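Local coordinates for ferric iron-binding protein HitA (Pseudomonas aeruginosa PAO1, PDB 6IWF), which binds ferric iron and, as a periplasmic-type solute-binding protein, probably delivers it for uptake into the cell, a route also implicated in gallium entry, at residues A101-L106 / L212-N217; G221-V226 / P285-A290. All blocks are in the same frame, centred on the assembly; numbering follows the deposited sequence.

Interaction 1: A101-L106 / L212-N217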
# COMPACT_ATOMS: atom_id res chain seq x y z
N ALA A 101 2.37 4.48 5.64
CA ALA A 101 2.96 3.16 5.48
C ALA A 101 2.02 2.12 6.07
O ALA A 101 1.23 2.41 6.96
CB ALA A 101 4.34 3.06 6.17
N ARG A 102 2.10 0.91 5.54
CA ARG A 102 1.29 -0.20 6.03
C ARG A 102 2.18 -1.43 6.12
O ARG A 102 3.29 -1.44 5.58
CB ARG A 102 0.14 -0.51 5.09
CG ARG A 102 0.72 -1.15 3.86
CD ARG A 102 0.07 -0.79 2.61
NE ARG A 102 -0.03 0.64 2.39
CZ ARG A 102 -0.83 1.14 1.47
NH1 ARG A 102 -0.92 2.44 1.28
NH2 ARG A 102 -1.56 0.30 0.73
N THR A 103 1.66 -2.50 6.72
CA THR A 103 2.46 -3.71 6.86
C THR A 103 1.66 -4.94 6.47
O THR A 103 0.45 -5.02 6.73
CB THR A 103 3.00 -3.86 8.32
OG1 THR A 103 3.85 -5.02 8.40
CG2 THR A 103 1.89 -3.97 9.36
N ARG A 104 2.34 -5.90 5.86
CA ARG A 104 1.73 -7.20 5.62
C ARG A 104 1.57 -7.94 6.94
O ARG A 104 2.40 -7.81 7.85
CB ARG A 104 2.57 -8.03 4.64
CG ARG A 104 2.84 -7.32 3.31
CD ARG A 104 1.63 -7.33 2.44
NE ARG A 104 1.27 -8.68 2.00
CZ ARG A 104 0.18 -8.91 1.28
NH1 ARG A 104 -0.60 -7.89 0.94
NH2 ARG A 104 -0.13 -10.14 0.90
N VAL A 105 0.50 -8.72 7.04
CA VAL A 105 0.20 -9.52 8.22
C VAL A 105 -0.35 -10.86 7.77
O VAL A 105 -0.57 -11.09 6.57
CB VAL A 105 -0.80 -8.81 9.16
CG1 VAL A 105 -0.22 -7.51 9.67
CG2 VAL A 105 -2.13 -8.58 8.45
N LEU A 106 -0.58 -11.74 8.74
CA LEU A 106 -1.31 -12.99 8.54
C LEU A 106 -2.58 -12.92 9.39
O LEU A 106 -2.51 -13.02 10.62
CB LEU A 106 -0.43 -14.20 8.91
CG LEU A 106 -1.06 -15.58 8.69
CD1 LEU A 106 -1.14 -15.91 7.20
CD2 LEU A 106 -0.20 -16.62 9.41
N LEU A 212 -4.78 -10.84 14.15
CA LEU A 212 -3.65 -10.58 13.28
C LEU A 212 -2.39 -11.19 13.88
O LEU A 212 -2.09 -10.99 15.06
CB LEU A 212 -3.44 -9.08 13.06
CG LEU A 212 -4.56 -8.40 12.27
CD1 LEU A 212 -4.11 -7.00 11.85
CD2 LEU A 212 -4.97 -9.22 11.07
N HIS A 213 -1.67 -11.92 13.05
CA HIS A 213 -0.34 -12.41 13.38
C HIS A 213 0.69 -11.59 12.61
O HIS A 213 0.54 -11.38 11.40
CB HIS A 213 -0.22 -13.88 13.02
CG HIS A 213 1.15 -14.43 13.28
ND1 HIS A 213 1.65 -14.61 14.55
CD2 HIS A 213 2.13 -14.80 12.43
CE1 HIS A 213 2.88 -15.09 14.48
NE2 HIS A 213 3.19 -15.22 13.20
N TYR A 214 1.72 -11.15 13.31
CA TYR A 214 2.83 -10.43 12.69
C TYR A 214 4.02 -11.36 12.61
O TYR A 214 4.46 -11.90 13.64
CB TYR A 214 3.17 -9.16 13.48
CG TYR A 214 2.07 -8.16 13.42
CD1 TYR A 214 0.93 -8.29 14.21
CD2 TYR A 214 2.14 -7.09 12.54
CE1 TYR A 214 -0.09 -7.37 14.13
CE2 TYR A 214 1.13 -6.16 12.46
CZ TYR A 214 0.02 -6.31 13.25
OH TYR A 214 -0.99 -5.38 13.15
N PHE A 215 4.54 -11.56 11.40
CA PHE A 215 5.67 -12.47 11.24
C PHE A 215 6.92 -11.93 11.93
O PHE A 215 7.68 -12.69 12.55
CB PHE A 215 5.96 -12.69 9.75
CG PHE A 215 5.03 -13.66 9.07
CD1 PHE A 215 5.05 -15.02 9.38
CD2 PHE A 215 4.16 -13.22 8.08
CE1 PHE A 215 4.19 -15.92 8.73
CE2 PHE A 215 3.30 -14.11 7.44
CZ PHE A 215 3.33 -15.45 7.75
N GLY A 216 7.13 -10.62 11.86
CA GLY A 216 8.33 -10.01 12.42
C GLY A 216 9.62 -10.62 11.89
O GLY A 216 9.64 -11.17 10.79
N ASN A 217 10.70 -10.51 12.68
CA ASN A 217 11.96 -11.23 12.45
C ASN A 217 12.55 -11.01 11.06
O ASN A 217 13.28 -11.87 10.54
CB ASN A 217 11.78 -12.73 12.71
CG ASN A 217 13.08 -13.40 13.08
OD1 ASN A 217 13.88 -12.86 13.85
ND2 ASN A 217 13.31 -14.60 12.54
O HOH W 1 3.81 -9.67 9.44

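Interaction 2: G221-V226 / P285-A290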
# COMPACT_ATOMS: atom_id res chain seq x y z
N GLY A 221 7.35 -11.79 4.90
CA GLY A 221 5.96 -11.49 5.12
C GLY A 221 5.70 -10.38 6.11
O GLY A 221 4.53 -10.11 6.40
N ALA A 222 6.76 -9.77 6.66
CA ALA A 222 6.67 -8.60 7.53
C ALA A 222 6.94 -7.30 6.77
O ALA A 222 7.19 -6.26 7.38
CB ALA A 222 7.65 -8.76 8.71
N LEU A 223 6.84 -7.36 5.44
CA LEU A 223 7.13 -6.23 4.56
C LEU A 223 6.30 -5.00 4.92
O LEU A 223 5.09 -5.10 5.13
CB LEU A 223 6.85 -6.64 3.12
CG LEU A 223 7.09 -5.59 2.06
CD1 LEU A 223 8.58 -5.29 1.94
CD2 LEU A 223 6.49 -6.05 0.69
N VAL A 224 6.96 -3.85 4.98
CA VAL A 224 6.30 -2.56 5.11
C VAL A 224 6.40 -1.86 3.76
O VAL A 224 7.47 -1.84 3.14
CB VAL A 224 6.94 -1.73 6.23
CG1 VAL A 224 6.52 -0.25 6.15
CG2 VAL A 224 6.59 -2.34 7.58
N THR A 225 5.28 -1.30 3.29
CA THR A 225 5.23 -0.55 2.04
C THR A 225 4.58 0.81 2.27
O THR A 225 3.92 1.04 3.28
CB THR A 225 4.46 -1.30 0.94
OG1 THR A 225 3.12 -1.55 1.37
CG2 THR A 225 5.13 -2.64 0.62
N VAL A 226 4.76 1.73 1.32
CA VAL A 226 4.27 3.09 1.49
C VAL A 226 3.28 3.44 0.38
O VAL A 226 3.44 3.01 -0.76
CB VAL A 226 5.42 4.12 1.55
CG1 VAL A 226 6.54 3.65 2.49
CG2 VAL A 226 5.98 4.37 0.17
N PRO A 285 11.66 -6.52 7.04
CA PRO A 285 12.86 -6.64 6.21
C PRO A 285 13.35 -5.26 5.80
O PRO A 285 12.59 -4.29 5.74
CB PRO A 285 12.37 -7.45 5.00
CG PRO A 285 10.88 -7.26 4.98
CD PRO A 285 10.45 -7.08 6.39
N LYS A 286 14.66 -5.16 5.57
CA LYS A 286 15.29 -3.88 5.26
C LYS A 286 15.16 -3.59 3.76
O LYS A 286 16.12 -3.63 2.99
CB LYS A 286 16.75 -3.90 5.71
CG LYS A 286 16.92 -4.22 7.18
CD LYS A 286 16.42 -3.07 8.06
CE LYS A 286 16.94 -3.20 9.49
NZ LYS A 286 16.39 -2.14 10.39
N LEU A 287 13.92 -3.29 3.35
CA LEU A 287 13.61 -2.96 1.96
C LEU A 287 12.91 -1.62 1.91
O LEU A 287 11.88 -1.44 2.56
CB LEU A 287 12.71 -4.00 1.30
CG LEU A 287 13.27 -5.41 1.18
CD1 LEU A 287 12.15 -6.39 0.88
CD2 LEU A 287 14.32 -5.44 0.09
N THR A 288 13.43 -0.72 1.10
CA THR A 288 12.86 0.60 0.87
C THR A 288 12.00 0.58 -0.37
O THR A 288 12.06 -0.35 -1.18
CB THR A 288 13.97 1.63 0.70
OG1 THR A 288 14.71 1.29 -0.48
CG2 THR A 288 14.88 1.64 1.91
N PRO A 289 11.18 1.63 -0.58
CA PRO A 289 10.50 1.76 -1.88
C PRO A 289 11.45 1.62 -3.06
O PRO A 289 11.11 0.97 -4.06
CB PRO A 289 9.88 3.16 -1.79
CG PRO A 289 9.57 3.32 -0.35
CD PRO A 289 10.72 2.64 0.39
N ALA A 290 12.64 2.20 -2.95
CA ALA A 290 13.60 2.12 -4.05
C ALA A 290 14.07 0.69 -4.28
O ALA A 290 14.28 0.28 -5.42
CB ALA A 290 14.79 3.04 -3.76
O HOH W 2 10.01 -3.64 4.77

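Interaction 1: A101-L106 / L212-N217
Leu106, on strand 97-108, and His213, on strand 211-213, form an antiparallel hydrogen-bonded pair whose two backbone bonds run from Leu106 N to His213 O (2.9 Å) and from His213 N to Leu106 O (2.8 Å). Beyond His213 the chain leaves the sheet, and a water takes over the bridging, donating to Arg104 O and accepting from Phe215 N, so the parting backbones stay joined.

Val105 carries much of the apolar contact, its two branches serving different partners. Val105 CG1 presses obliquely on the Tyr214 ring, 3.4 Å from Tyr214 CE2, while Val105 CG2 reaches Leu212 CD2 at 3.9 Å; beta-branching thus lets one residue meet both neighbours. With CG of Tyr214 anti to the carbonyl carbon of Tyr214 (chi1 -67°), the ring lies alongside the Val105 side chain, pointing the same way. Thr103 CG2 then meets this ring at its edge, 3.9 Å from Tyr214 CE2. On the other face of the sheet, where Leu106 and His213 project together, Leu106 CB packs against Phe215 CE2 at 4.0 Å and its CD2 approaches CZ. The imidazole CD2 lies over one face of the same phenyl ring, toward its rim.

On its other edge, strand 97-108 bonds through the Val105 backbone to Ile193 of strand 190-194, and the Leu106 side chain touches Leu192 there, placing strand 97-108 between strands 190-194 and 211-213. The Arg104 side chain lies against helix 141-154, touching Ala142, Phe143 and Gln146.

Interaction 2: G221-V226 / P285-A290
This is a buried, mainly apolar contact of the periplasmic binding protein fold, in which the chain leading into helix 289-292 runs beside the start of strand 224-231 without pairing with it. The touching parts differ in direction by only 16°, yet no direct hydrogen bond joins them. Pro285 and Pro289, near the two ends of the contact, suit it, since they bring compact apolar rings and no N-H.

Pro285 sits against the turn before the strand: its CD is 3.5 Å from Ala222 O and 4.0 Å from Ala222 CB, while CG rests near Leu223 CA. Leu223 extends CG anti to its backbone N (chi1 180°), carrying CD1 to 3.9 Å from Leu287 CD1, and the two leucine side chains cross at about a right angle. Leu287 and Pro285 also touch Leu153 of helix 141-154.

Farther along, Val226 points toward the other segment and meets Pro289, again at about a right angle, with CG2 3.8 Å from Pro289 CG. Pro289 is well placed in the first turn of its helix, where a missing N-H costs little; Thr288 before it is the N-cap, its OG1 capping a backbone N farther along, and Asp291 OD2 accepts from Thr288 N, consistent with a capping box. The polar link between the segments is a water, accepting from Val224 N (3.1 Å) and donating to Pro285 O (2.8 Å).

Strands 97-108 and 224-231 are neighbours in one sheet, so the two interactions share a framework: Arg102 N lies 2.9 Å from Thr225 O and Arg104 N 3.0 Å from Leu223 O, both probable hydrogen bonds. Interaction 1 is partly buried and extends that sheet with a direct backbone pair, aromatic rings packing on both faces. Interaction 2 is more deeply buried and joins a strand to a non-sheet segment through aliphatic and proline contacts. Each also has one water bridging the backbones where they do not pair directly. Interaction 1 is also nearer the tyrosines seen to bind iron in this protein, although none is bound here, Val105 lying about 7 Å from Tyr197 between side chains.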